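Local coordinates for protein sorbitol dehydrogenase (Gluconobacter oxydans, PDB 5ITG) that probably oxidises D-sorbitol to L-sorbose with a nicotinamide dinucleotide cofactor, as a Rossmann-fold member of the mannitol dehydrogenase family, at residues A[36-41]-A[80-85]; A[72-77]-A[251-256]; A[297-302]-A[382-387]; A[312-315]-A[319-322]; A[432-437]-A[447-452]. All blocks are in the same frame, centred on the assembly; numbering follows the deposited sequence.

Contact 1 (A[36-41]-A[80-85]); sequences FFRAHE and CLYSLT
The hydroxyl of Tyr-82 donates a hydrogen bond to the backbone carbonyl of Arg-38, with OH 2.7 Å from O. The donor lies in the carbonyl plane, on a lone pair, and the C=O...OH angle is 115°. The same oxygen also sits near the plane of the phenol ring, at its edge, so the bond fixes the far end of the ring against the last turn of helix 35-39.

A second, electrostatic interaction uses the ring face. The side chain of Arg-38 rises from the helix with a bend at chi3 (60°) that folds its end over Tyr-82: NE lies 3.7 Å above the plane, over the ring centre, and CZ is 4.2 Å from the centroid in a cation-pi contact. The guanidinium does not lie flat on the ring, for the two planes are 74° apart, and NH2 dips to 3.2 Å from CD2 of Tyr-82. NH2 is hydrogen-bonded to the backbone carbonyl of Leu-253, whereas NE, buried under the contact, finds no hydrogen-bond partner in the model.

In the mannitol dehydrogenase Rossmann domain this places helix 35-39 over one face of the mixed sheet, where strand 82-87 runs antiparallel to strand 93-106 and parallel to strand 255-258.

Apolar packing continues the contact along the strand, where Tyr-82 and Leu-84 both direct their side chains at the helix. CD1 of Leu-84 touches CB of Ala-39 at 3.9 Å, and its CD2 lies 4.0 Å from CA of Ala-39. Leu-255, on the adjoining strand, packs against Arg-38, Tyr-82 and Leu-84 alike.

Contact 2 (A[72-77]-A[251-256]); sequences AEEFKA and DDLPLV
One methyl of Leu-253 sits squarely on the ring of Phe-75. Its CD1 lies 3.3 Å from the ring centroid, 5° off the normal, and is nearly equidistant from all six ring carbons, which makes this a well-centred CH-pi contact. Leu-253 holds CG anti to its carbonyl carbon (chi1 -52°), which carries CD1 onto the ring, and the side chain meets the ring at about a right angle, methyl first. The other methyl, CD2, turns to the carboxylate of Glu-74 and stops 3.8 Å from its OE1, so the leucine fork is shared between two successive helix residues.

Beside this apolar centre two acids come together: OE2 of Glu-74 is 3.7 Å from OD1 of Asp-252, with the carboxylate planes 36° apart. The approach of like charges is probably eased by Lys-70, which forms a salt bridge to the same OE2.

Behind the first shell, Asp-251 shapes the loop in an Asx turn. Its OD1 accepts from the backbone N of Leu-253 at 2.8 Å, the donor standing above the carboxylate plane, and also from NE2 of Gln-78, whose OE1 in turn takes the backbone N-H of Asp-252.

Phe-75 also stacks on Tyr-104 of strand 93-106 and touches Arg-38 of helix 35-39, and the loop runs on into strand 255-258, the parallel neighbour of strand 82-87.

Contact 3 (A[297-302]-A[382-387]); sequences MLNAGH and QVFWTE
The ring of Phe-384 leaves its helix with CG anti to the carbonyl carbon (chi1 -42°), which turns one face onto CB of Asn-299. This CB sits over the ring centre, 3.3 Å from the centroid and almost on the ring normal, in a CH-pi contact. The amide of Asn-299 is inclined to the ring plane, and its ND2 comes to 3.8 Å from CE1 of Phe-384, while the backbone O of Asn-299 lies 3.5 Å from CD2 of Phe-384, on the same side of the ring plane as CB of Asn-299.

Trp-385, next in the chain, brings its indole edge to the following residue, Ala-300. Its NE1 donates to the backbone O of Ala-300 at 3.2 Å, with a nearly straight N-H...O angle of 175°. The acceptor lies close to the indole plane; the donor stands somewhat out of the carbonyl plane. Ala-300 fits between the two aromatic side chains: its CB is 3.7 Å from CD1 of Trp-385 and 3.9 Å from CB of Phe-384.

A small residue at the crossing lets the backbones close in, with CA of Ala-300 only 4.8 Å from CA of Phe-384. The axes of the two short helical segments pass 8.6 Å apart at a signed angle of -102°, a near-perpendicular crossing of helices 288-312 and 377-394 in the helical C-terminal region of the mannitol dehydrogenase family. Phe-384 extends along helix 288-312 to Ile-295 and Trp-385 to Val-303 and Met-304, while Ala-300 also touches Tyr-333 of helix 324-338.

Contact 4 (A[312-315]-A[319-322]); sequences VGYE and DAIE
A Schellman motif terminates helix 288-312 and sends Tyr-314 back against the short helix 317-320. Gly-313, with positive phi, is its C-prime residue: Tyr-314 N reaches the carbonyl of Gly-309, and Gly-313 N that of Ile-310. At these backbone angles a CB would press on the preceding carbonyl oxygen, which accounts for the glycine.

Beyond the turn, the ring of Tyr-314 lies across the backbone that joins Asp-319 to Ala-320. One face receives CA of Ala-320, 4.1 Å from the ring centroid and 25° off the normal in a CH-pi contact, together with the carbonyl O of Asp-319, 3.8 Å above the plane. Both are offset toward the rim, so the ring covers the peptide unit without centring on either atom. On one flank CD1 of Tyr-314 meets CB of Asp-319 at 3.6 Å; on the other, CD2 lies 4.0 Å from CB of Ala-320. With CG anti to the carbonyl carbon (chi1 -71°), the ring is directed over the helical turn, and its hydroxyl is hydrogen-bonded to Asp-323 OD2, which fixes the far end.

The carboxylate of Asp-319 takes a different course. Its OD2 accepts a weak hydrogen bond from the backbone N of Asn-316.

Tyr-314 also packs on Leu-326 of helix 324-338, Ala-320 rests on Leu-305 of helix 288-312, and the carbonyl of Tyr-314 is bound by Thr-370 at the start of helix 370-374.

Contact 5 (A[432-437]-A[447-452]); sequences DAEWKL and LKLPAF
Van der Waals packing centres on Leu-449, whose CD2 is pushed against helix 432-439. The methyl touches a polar atom, the backbone O of Glu-434, at 3.4 Å; it lies 3.9 Å from CB of the same residue and reaches CB of Leu-437 one turn on at 4.3 Å. It therefore settles between residues spaced i and i+3 on one side of the helix, and the leucine continues inward to Leu-410 of helix 400-412. The ring of Pro-450 extends the patch: its CD is 4.0 Å from CG of Glu-434, the two side chains crossing at about a right angle.

Of the charged side chains, Glu-434 takes part through its carbon atoms, Lys-448 through both CE and NZ. Glu-434 bends at chi2 (64°), which curls its carboxylate back toward the start of its own helix, where OE1 accepts from the backbone N of Gly-431; what faces Pro-450 is the methylene. Lys-448, bent at chi3 (-65°), brings its end over Leu-437, with both CE and NZ 3.6 Å from CD2. The end of the lysine chain crosses the leucine methyls at about a right angle in this surface contact.

No hydrogen bond joins the two segments. The arrangement is a short helix packed against the chain that follows it, where Leu-449 separates two short 3-10 segments, in the helical C-terminal domain of the mannitol dehydrogenase family.

Overall arrangement
The five contacts fall into two groups that follow the two family regions. Contacts 1 and 2, with centres 10 Å apart, lie on neighbouring strands, 82-87 and 255-258, of one sheet and touch directly through polar pairs and packing, Thr-85 O lying 3.4 Å from Val-256 CG2. Contacts 3, 4 and 5 belong to the helical C-terminal region. Contacts 3 and 5 meet where Gln-382 NE2 lies 3.0 Å from Pro-450 O, while contact 4 falls within the chain between the segments of contact 3, about 19 Å from it between centres. Between the groups, contacts 1 and 3 approach to about 11 Å at their nearest atoms. The enzyme is substrate-free, so no bound substrate marks the active site.

Contact 1 (A[36-41]-A[80-85])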
# COMPACT_ATOMS: atom_id res chain seq x y z
N PHE A 36 -2.83 6.07 6.39
CA PHE A 36 -3.46 5.22 5.40
C PHE A 36 -4.78 4.65 5.90
O PHE A 36 -5.80 4.68 5.18
CB PHE A 36 -2.53 4.07 5.00
CG PHE A 36 -3.08 3.21 3.90
CD1 PHE A 36 -3.31 3.74 2.64
CD2 PHE A 36 -3.42 1.88 4.14
CE1 PHE A 36 -3.87 2.96 1.63
CE2 PHE A 36 -3.98 1.10 3.14
CZ PHE A 36 -4.20 1.64 1.88
N PHE A 37 -4.77 4.13 7.12
CA PHE A 37 -5.97 3.56 7.73
C PHE A 37 -7.08 4.60 7.76
O PHE A 37 -8.22 4.34 7.38
CB PHE A 37 -5.68 3.11 9.18
CG PHE A 37 -6.90 3.10 10.06
CD1 PHE A 37 -7.88 2.12 9.91
CD2 PHE A 37 -7.12 4.12 10.99
CE1 PHE A 37 -9.05 2.15 10.67
CE2 PHE A 37 -8.30 4.16 11.75
CZ PHE A 37 -9.27 3.17 11.59
N ARG A 38 -6.74 5.80 8.23
CA ARG A 38 -7.71 6.87 8.35
C ARG A 38 -8.30 7.37 7.03
O ARG A 38 -9.42 7.89 7.01
CB ARG A 38 -7.06 8.03 9.11
CG ARG A 38 -6.65 7.65 10.52
CD ARG A 38 -5.71 8.70 11.08
NE ARG A 38 -6.35 10.00 11.10
CZ ARG A 38 -5.72 11.16 11.05
NH1 ARG A 38 -4.39 11.21 10.96
NH2 ARG A 38 -6.42 12.28 11.06
N ALA A 39 -7.56 7.19 5.93
CA ALA A 39 -8.02 7.64 4.61
C ALA A 39 -8.52 6.50 3.72
O ALA A 39 -9.07 6.74 2.65
CB ALA A 39 -6.89 8.39 3.90
N HIS A 40 -8.33 5.26 4.17
CA HIS A 40 -8.75 4.12 3.37
C HIS A 40 -9.78 3.27 4.11
O HIS A 40 -10.97 3.44 3.90
CB HIS A 40 -7.50 3.30 2.99
CG HIS A 40 -7.78 2.16 2.05
ND1 HIS A 40 -8.09 0.89 2.49
CD2 HIS A 40 -7.80 2.10 0.70
CE1 HIS A 40 -8.29 0.10 1.45
NE2 HIS A 40 -8.11 0.81 0.35
N GLU A 41 -9.33 2.39 5.00
CA GLU A 41 -10.26 1.55 5.75
C GLU A 41 -11.36 2.37 6.45
O GLU A 41 -12.55 2.08 6.31
CB GLU A 41 -9.52 0.71 6.80
CG GLU A 41 -10.42 -0.34 7.45
CD GLU A 41 -9.76 -1.06 8.61
OE1 GLU A 41 -8.54 -1.31 8.53
OE2 GLU A 41 -10.46 -1.40 9.59
N CYS A 80 -12.15 12.05 18.65
CA CYS A 80 -11.62 11.14 17.63
C CYS A 80 -12.00 11.53 16.21
O CYS A 80 -11.75 10.77 15.27
CB CYS A 80 -12.05 9.70 17.93
SG CYS A 80 -11.17 8.97 19.34
N LEU A 81 -12.60 12.71 16.05
CA LEU A 81 -12.99 13.21 14.74
C LEU A 81 -11.78 13.86 14.07
O LEU A 81 -10.94 14.46 14.74
CB LEU A 81 -14.08 14.27 14.87
CG LEU A 81 -15.46 13.91 15.43
CD1 LEU A 81 -16.18 15.18 15.84
CD2 LEU A 81 -16.27 13.14 14.39
N TYR A 82 -11.69 13.75 12.75
CA TYR A 82 -10.59 14.35 12.00
C TYR A 82 -11.06 14.69 10.59
O TYR A 82 -12.06 14.15 10.12
CB TYR A 82 -9.37 13.42 11.94
CG TYR A 82 -9.64 12.09 11.28
CD1 TYR A 82 -10.19 11.03 12.00
CD2 TYR A 82 -9.37 11.90 9.93
CE1 TYR A 82 -10.46 9.81 11.38
CE2 TYR A 82 -9.63 10.69 9.30
CZ TYR A 82 -10.18 9.64 10.04
OH TYR A 82 -10.45 8.44 9.42
N SER A 83 -10.34 15.58 9.92
CA SER A 83 -10.74 15.95 8.57
C SER A 83 -9.90 15.26 7.51
O SER A 83 -8.69 15.08 7.66
CB SER A 83 -10.64 17.47 8.38
OG SER A 83 -9.29 17.90 8.41
N LEU A 84 -10.56 14.88 6.43
CA LEU A 84 -9.89 14.22 5.33
C LEU A 84 -10.15 15.00 4.06
O LEU A 84 -11.30 15.12 3.63
CB LEU A 84 -10.40 12.78 5.16
CG LEU A 84 -9.91 12.07 3.89
CD1 LEU A 84 -8.39 12.04 3.87
CD2 LEU A 84 -10.49 10.65 3.83
N THR A 85 -9.09 15.55 3.50
CA THR A 85 -9.20 16.29 2.25
C THR A 85 -8.86 15.30 1.14
O THR A 85 -7.91 14.53 1.27
CB THR A 85 -8.18 17.46 2.20
OG1 THR A 85 -8.44 18.36 3.28
CG2 THR A 85 -8.30 18.21 0.88

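Contact 2 (A[72-77]-A[251-256])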
# COMPACT_ATOMS: atom_id res chain seq x y z
N ALA A 72 -2.63 10.36 21.08
CA ALA A 72 -3.85 9.82 21.67
C ALA A 72 -4.67 10.93 22.34
O ALA A 72 -5.90 10.91 22.30
CB ALA A 72 -3.51 8.74 22.69
N GLU A 73 -3.98 11.88 22.96
CA GLU A 73 -4.65 12.99 23.64
C GLU A 73 -5.32 13.91 22.63
O GLU A 73 -6.44 14.37 22.84
CB GLU A 73 -3.66 13.78 24.49
CG GLU A 73 -3.06 12.97 25.63
CD GLU A 73 -2.01 13.74 26.41
OE1 GLU A 73 -0.97 14.11 25.83
OE2 GLU A 73 -2.24 13.96 27.62
N GLU A 74 -4.63 14.16 21.52
CA GLU A 74 -5.18 15.03 20.48
C GLU A 74 -6.42 14.42 19.85
O GLU A 74 -7.36 15.14 19.49
CB GLU A 74 -4.12 15.31 19.42
CG GLU A 74 -2.90 16.04 19.96
CD GLU A 74 -1.99 16.53 18.86
OE1 GLU A 74 -1.53 15.71 18.04
OE2 GLU A 74 -1.72 17.75 18.81
N PHE A 75 -6.42 13.10 19.70
CA PHE A 75 -7.56 12.38 19.13
C PHE A 75 -8.76 12.51 20.08
O PHE A 75 -9.84 12.95 19.68
CB PHE A 75 -7.22 10.90 18.93
CG PHE A 75 -6.72 10.57 17.54
CD1 PHE A 75 -7.61 10.51 16.46
CD2 PHE A 75 -5.37 10.34 17.31
CE1 PHE A 75 -7.15 10.21 15.18
CE2 PHE A 75 -4.90 10.04 16.03
CZ PHE A 75 -5.79 9.98 14.96
N LYS A 76 -8.56 12.12 21.33
CA LYS A 76 -9.63 12.20 22.33
C LYS A 76 -10.15 13.63 22.44
O LYS A 76 -11.34 13.84 22.64
CB LYS A 76 -9.11 11.71 23.69
CG LYS A 76 -8.67 10.25 23.71
CD LYS A 76 -9.86 9.30 23.51
CE LYS A 76 -10.82 9.36 24.69
NZ LYS A 76 -11.94 8.38 24.58
N ALA A 77 -9.26 14.60 22.31
CA ALA A 77 -9.64 16.01 22.41
C ALA A 77 -10.66 16.41 21.34
O ALA A 77 -11.52 17.26 21.57
CB ALA A 77 -8.40 16.90 22.31
N ASP A 251 -7.98 21.77 12.78
CA ASP A 251 -7.75 20.35 12.98
C ASP A 251 -6.33 20.06 13.44
O ASP A 251 -5.38 20.54 12.85
CB ASP A 251 -8.02 19.61 11.67
CG ASP A 251 -8.15 18.11 11.85
OD1 ASP A 251 -7.85 17.60 12.95
OD2 ASP A 251 -8.56 17.44 10.88
N ASP A 252 -6.20 19.27 14.50
CA ASP A 252 -4.88 18.90 15.00
C ASP A 252 -4.35 17.68 14.24
O ASP A 252 -3.14 17.45 14.19
CB ASP A 252 -4.95 18.56 16.49
CG ASP A 252 -4.85 19.79 17.37
OD1 ASP A 252 -3.79 20.44 17.35
OD2 ASP A 252 -5.84 20.11 18.06
N LEU A 253 -5.26 16.93 13.63
CA LEU A 253 -4.91 15.72 12.89
C LEU A 253 -5.45 15.69 11.46
O LEU A 253 -6.10 14.72 11.06
CB LEU A 253 -5.43 14.50 13.66
CG LEU A 253 -5.00 14.49 15.13
CD1 LEU A 253 -5.87 13.53 15.92
CD2 LEU A 253 -3.53 14.10 15.22
N PRO A 254 -5.18 16.73 10.67
CA PRO A 254 -5.67 16.77 9.29
C PRO A 254 -4.81 15.90 8.37
O PRO A 254 -3.61 15.76 8.59
CB PRO A 254 -5.55 18.24 8.93
CG PRO A 254 -4.25 18.59 9.59
CD PRO A 254 -4.38 17.94 10.96
N LEU A 255 -5.43 15.33 7.35
CA LEU A 255 -4.69 14.52 6.39
C LEU A 255 -5.33 14.69 5.02
O LEU A 255 -6.46 15.16 4.90
CB LEU A 255 -4.65 13.04 6.81
CG LEU A 255 -5.87 12.14 6.63
CD1 LEU A 255 -5.48 10.71 6.99
CD2 LEU A 255 -7.02 12.62 7.50
N VAL A 256 -4.58 14.30 3.99
CA VAL A 256 -5.05 14.43 2.62
C VAL A 256 -4.71 13.17 1.83
O VAL A 256 -3.74 12.49 2.11
CB VAL A 256 -4.40 15.68 1.97
CG1 VAL A 256 -2.89 15.61 2.10
CG2 VAL A 256 -4.81 15.80 0.51

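Contact 3 (A[297-302]-A[382-387])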
# COMPACT_ATOMS: atom_id res chain seq x y z
N MSE A 297 0.60 -3.20 -14.26
CA MSE A 297 0.16 -1.99 -14.94
C MSE A 297 0.53 -0.72 -14.16
O MSE A 297 1.18 0.16 -14.72
CB MSE A 297 -1.35 -2.03 -15.20
CG MSE A 297 -1.75 -3.04 -16.28
SE MSE A 297 -3.61 -2.89 -16.74
CE MSE A 297 -3.50 -1.21 -17.72
N LEU A 298 0.15 -0.63 -12.88
CA LEU A 298 0.48 0.56 -12.10
C LEU A 298 1.96 0.64 -11.74
O LEU A 298 2.64 1.62 -12.08
CB LEU A 298 -0.36 0.63 -10.81
CG LEU A 298 -0.08 1.86 -9.92
CD1 LEU A 298 -0.66 3.09 -10.57
CD2 LEU A 298 -0.68 1.66 -8.54
N ASN A 299 2.47 -0.38 -11.07
CA ASN A 299 3.88 -0.41 -10.66
C ASN A 299 4.82 -0.47 -11.87
O ASN A 299 5.80 0.27 -11.94
CB ASN A 299 4.13 -1.60 -9.72
CG ASN A 299 3.24 -1.57 -8.48
OD1 ASN A 299 2.87 -0.51 -7.99
ND2 ASN A 299 2.92 -2.75 -7.97
N ALA A 300 4.51 -1.36 -12.81
CA ALA A 300 5.30 -1.50 -14.02
C ALA A 300 5.28 -0.19 -14.81
O ALA A 300 6.29 0.22 -15.38
CB ALA A 300 4.73 -2.63 -14.90
N GLY A 301 4.11 0.44 -14.86
CA GLY A 301 3.97 1.69 -15.59
C GLY A 301 4.75 2.81 -14.93
O GLY A 301 5.30 3.69 -15.60
N HIS A 302 4.79 2.79 -13.60
CA HIS A 302 5.51 3.81 -12.85
C HIS A 302 6.98 3.83 -13.26
O HIS A 302 7.53 4.90 -13.52
CB HIS A 302 5.36 3.56 -11.35
CG HIS A 302 4.98 4.78 -10.56
ND1 HIS A 302 4.43 4.71 -9.30
CD2 HIS A 302 5.06 6.09 -10.87
CE1 HIS A 302 4.18 5.93 -8.87
NE2 HIS A 302 4.55 6.79 -9.80
N GLN A 382 12.41 -6.81 -11.44
CA GLN A 382 12.16 -8.23 -11.23
C GLN A 382 10.69 -8.49 -10.93
O GLN A 382 10.07 -9.36 -11.54
CB GLN A 382 13.00 -8.76 -10.06
CG GLN A 382 14.50 -8.65 -10.27
CD GLN A 382 15.28 -9.14 -9.05
OE1 GLN A 382 14.86 -8.92 -7.92
NE2 GLN A 382 16.42 -9.78 -9.28
N VAL A 383 10.11 -7.74 -10.01
CA VAL A 383 8.71 -7.96 -9.67
C VAL A 383 7.69 -7.41 -10.67
O VAL A 383 6.75 -8.12 -11.04
CB VAL A 383 8.39 -7.41 -8.26
CG1 VAL A 383 6.93 -7.67 -7.91
CG2 VAL A 383 9.31 -8.08 -7.22
N PHE A 384 7.88 -6.18 -11.12
CA PHE A 384 6.90 -5.57 -12.04
C PHE A 384 6.96 -5.93 -13.52
O PHE A 384 5.93 -5.91 -14.20
CB PHE A 384 6.96 -4.03 -11.96
CG PHE A 384 7.09 -3.47 -10.56
CD1 PHE A 384 6.59 -4.15 -9.46
CD2 PHE A 384 7.68 -2.23 -10.37
CE1 PHE A 384 6.66 -3.59 -8.19
CE2 PHE A 384 7.76 -1.66 -9.10
CZ PHE A 384 7.25 -2.34 -8.01
N TRP A 385 8.15 -6.23 -14.03
CA TRP A 385 8.30 -6.49 -15.46
C TRP A 385 8.48 -7.93 -15.95
O TRP A 385 8.19 -8.23 -17.11
CB TRP A 385 9.48 -5.69 -16.01
CG TRP A 385 9.28 -4.19 -16.14
CD1 TRP A 385 8.19 -3.46 -15.79
CD2 TRP A 385 10.23 -3.26 -16.69
NE1 TRP A 385 8.38 -2.12 -16.09
CE2 TRP A 385 9.63 -1.98 -16.64
CE3 TRP A 385 11.52 -3.39 -17.23
CZ2 TRP A 385 10.28 -0.83 -17.11
CZ3 TRP A 385 12.17 -2.25 -17.69
CH2 TRP A 385 11.54 -0.98 -17.63
N THR A 386 8.93 -8.83 -15.08
CA THR A 386 9.20 -10.21 -15.50
C THR A 386 8.10 -10.94 -16.27
O THR A 386 8.36 -11.51 -17.33
CB THR A 386 9.65 -11.07 -14.30
OG1 THR A 386 10.88 -10.55 -13.78
CG2 THR A 386 9.85 -12.53 -14.72
N GLU A 387 6.88 -10.96 -15.75
CA GLU A 387 5.80 -11.66 -16.46
C GLU A 387 5.60 -11.11 -17.88
O GLU A 387 5.48 -11.87 -18.84
CB GLU A 387 4.50 -11.57 -15.66
CG GLU A 387 3.28 -12.25 -16.33
CD GLU A 387 3.43 -13.75 -16.48
OE1 GLU A 387 3.76 -14.42 -15.48
OE2 GLU A 387 3.19 -14.27 -17.59

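Contact 4 (A[312-315]-A[319-322])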
# COMPACT_ATOMS: atom_id res chain seq x y z
N VAL A 312 15.72 12.16 -19.23
CA VAL A 312 15.31 13.43 -19.84
C VAL A 312 15.62 14.56 -18.87
O VAL A 312 15.89 15.68 -19.27
CB VAL A 312 13.80 13.44 -20.18
CG1 VAL A 312 13.38 14.84 -20.66
CG2 VAL A 312 13.50 12.43 -21.25
N GLY A 313 15.59 14.26 -17.57
CA GLY A 313 15.90 15.28 -16.59
C GLY A 313 14.71 15.73 -15.77
O GLY A 313 14.73 16.80 -15.17
N TYR A 314 13.67 14.91 -15.73
CA TYR A 314 12.48 15.24 -14.95
C TYR A 314 12.67 14.84 -13.50
O TYR A 314 13.07 13.71 -13.20
CB TYR A 314 11.25 14.52 -15.53
CG TYR A 314 10.81 15.08 -16.85
CD1 TYR A 314 10.48 16.43 -16.98
CD2 TYR A 314 10.70 14.26 -17.98
CE1 TYR A 314 10.05 16.95 -18.20
CE2 TYR A 314 10.28 14.76 -19.20
CZ TYR A 314 9.96 16.11 -19.30
OH TYR A 314 9.53 16.62 -20.50
N GLU A 315 12.38 15.76 -12.59
CA GLU A 315 12.53 15.51 -11.17
C GLU A 315 11.33 14.83 -10.53
O GLU A 315 11.48 14.04 -9.60
CB GLU A 315 12.80 16.82 -10.43
CG GLU A 315 12.96 16.64 -8.93
CD GLU A 315 13.13 17.96 -8.20
OE1 GLU A 315 14.08 18.71 -8.53
OE2 GLU A 315 12.32 18.25 -7.29
N ASP A 319 5.84 15.76 -13.80
CA ASP A 319 6.52 16.48 -14.88
C ASP A 319 6.74 15.49 -16.03
O ASP A 319 6.59 15.83 -17.21
CB ASP A 319 7.90 16.98 -14.46
CG ASP A 319 7.86 17.85 -13.21
OD1 ASP A 319 7.07 18.81 -13.17
OD2 ASP A 319 8.65 17.56 -12.28
N ALA A 320 7.10 14.26 -15.68
CA ALA A 320 7.35 13.23 -16.68
C ALA A 320 6.09 12.79 -17.41
O ALA A 320 6.11 12.58 -18.63
CB ALA A 320 8.03 12.02 -16.04
N ILE A 321 4.99 12.65 -16.69
CA ILE A 321 3.74 12.20 -17.30
C ILE A 321 3.18 13.24 -18.27
O ILE A 321 2.35 12.91 -19.12
CB ILE A 321 2.69 11.84 -16.22
CG1 ILE A 321 1.54 11.04 -16.85
CG2 ILE A 321 2.16 13.10 -15.53
CD1 ILE A 321 1.94 9.62 -17.25
N GLU A 322 3.64 14.48 -18.15
CA GLU A 322 3.21 15.57 -19.03
C GLU A 322 4.03 15.61 -20.31
O GLU A 322 3.70 16.33 -21.25
CB GLU A 322 3.33 16.92 -18.30
CG GLU A 322 2.18 17.19 -17.33
CD GLU A 322 2.49 18.31 -16.34
OE1 GLU A 322 3.04 19.35 -16.76
OE2 GLU A 322 2.18 18.14 -15.14

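Contact 5 (A[432-437]-A[447-452])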
# COMPACT_ATOMS: atom_id res chain seq x y z
N ASP A 432 29.74 -3.81 -5.41
CA ASP A 432 30.76 -3.24 -6.28
C ASP A 432 30.73 -3.89 -7.65
O ASP A 432 30.86 -3.21 -8.68
CB ASP A 432 32.16 -3.42 -5.67
CG ASP A 432 32.31 -2.72 -4.34
OD1 ASP A 432 31.91 -1.55 -4.23
OD2 ASP A 432 32.84 -3.35 -3.39
N ALA A 433 30.57 -5.21 -7.67
CA ALA A 433 30.52 -5.95 -8.92
C ALA A 433 29.38 -5.44 -9.81
O ALA A 433 29.60 -5.07 -10.96
CB ALA A 433 30.33 -7.44 -8.63
N GLU A 434 28.17 -5.42 -9.27
CA GLU A 434 27.02 -4.95 -10.03
C GLU A 434 27.21 -3.53 -10.56
O GLU A 434 27.02 -3.27 -11.75
CB GLU A 434 25.75 -5.01 -9.17
CG GLU A 434 25.26 -6.41 -8.87
CD GLU A 434 26.23 -7.22 -8.04
OE1 GLU A 434 26.50 -6.83 -6.88
OE2 GLU A 434 26.74 -8.24 -8.55
N TRP A 435 27.59 -2.60 -9.68
CA TRP A 435 27.78 -1.21 -10.08
C TRP A 435 28.86 -1.01 -11.12
O TRP A 435 28.80 -0.06 -11.91
CB TRP A 435 28.07 -0.34 -8.85
CG TRP A 435 26.83 0.15 -8.16
CD1 TRP A 435 26.47 -0.07 -6.87
CD2 TRP A 435 25.80 0.97 -8.74
NE1 TRP A 435 25.27 0.55 -6.60
CE2 TRP A 435 24.84 1.20 -7.73
CE3 TRP A 435 25.59 1.53 -10.00
CZ2 TRP A 435 23.68 1.96 -7.94
CZ3 TRP A 435 24.44 2.29 -10.22
CH2 TRP A 435 23.51 2.50 -9.19
N LYS A 436 29.85 -1.90 -11.15
CA LYS A 436 30.92 -1.79 -12.13
C LYS A 436 30.31 -2.02 -13.51
O LYS A 436 30.60 -1.29 -14.46
CB LYS A 436 32.01 -2.83 -11.88
CG LYS A 436 33.08 -2.88 -12.97
CD LYS A 436 34.10 -3.97 -12.71
CE LYS A 436 35.21 -3.98 -13.76
NZ LYS A 436 36.25 -5.00 -13.46
N LEU A 437 29.48 -3.05 -13.61
CA LEU A 437 28.82 -3.39 -14.86
C LEU A 437 27.91 -2.25 -15.30
O LEU A 437 27.95 -1.80 -16.44
CB LEU A 437 28.00 -4.67 -14.70
CG LEU A 437 28.76 -5.97 -14.42
CD1 LEU A 437 27.77 -7.09 -14.16
CD2 LEU A 437 29.65 -6.31 -15.61
N LEU A 447 23.88 -6.12 -19.05
CA LEU A 447 22.78 -7.02 -19.36
C LEU A 447 22.83 -8.17 -18.35
O LEU A 447 21.84 -8.87 -18.14
CB LEU A 447 22.91 -7.57 -20.78
CG LEU A 447 22.52 -6.62 -21.92
CD1 LEU A 447 22.84 -7.25 -23.26
CD2 LEU A 447 21.04 -6.30 -21.84
N LYS A 448 23.99 -8.34 -17.72
CA LYS A 448 24.16 -9.40 -16.73
C LYS A 448 23.65 -9.02 -15.34
O LYS A 448 23.67 -9.85 -14.43
CB LYS A 448 25.64 -9.80 -16.64
CG LYS A 448 26.24 -10.20 -17.98
CD LYS A 448 27.75 -10.44 -17.87
CE LYS A 448 28.50 -9.17 -17.52
NZ LYS A 448 29.95 -9.45 -17.32
N LEU A 449 23.20 -7.78 -15.15
CA LEU A 449 22.70 -7.37 -13.83
C LEU A 449 21.57 -8.30 -13.40
O LEU A 449 20.86 -8.84 -14.24
CB LEU A 449 22.20 -5.92 -13.86
CG LEU A 449 23.28 -4.84 -13.99
CD1 LEU A 449 22.63 -3.47 -14.23
CD2 LEU A 449 24.14 -4.82 -12.73
N PRO A 450 21.40 -8.49 -12.09
CA PRO A 450 20.36 -9.37 -11.52
C PRO A 450 18.93 -8.96 -11.87
O PRO A 450 18.01 -9.77 -11.79
CB PRO A 450 20.61 -9.27 -10.01
CG PRO A 450 22.07 -8.94 -9.92
CD PRO A 450 22.24 -7.92 -11.02
N ALA A 451 18.75 -7.70 -12.26
CA ALA A 451 17.43 -7.18 -12.59
C ALA A 451 16.68 -7.99 -13.64
O ALA A 451 15.45 -8.07 -13.61
CB ALA A 451 17.56 -5.72 -13.07
N PHE A 452 17.43 -8.61 -14.55
CA PHE A 452 16.84 -9.37 -15.65
C PHE A 452 16.87 -10.90 -15.50
O PHE A 452 16.57 -11.62 -16.45
CB PHE A 452 17.55 -8.95 -16.94
CG PHE A 452 17.83 -7.47 -17.02
CD1 PHE A 452 16.81 -6.54 -16.81
CD2 PHE A 452 19.13 -7.01 -17.25
CE1 PHE A 452 17.08 -5.17 -16.82
CE2 PHE A 452 19.40 -5.63 -17.26
CZ PHE A 452 18.38 -4.71 -17.04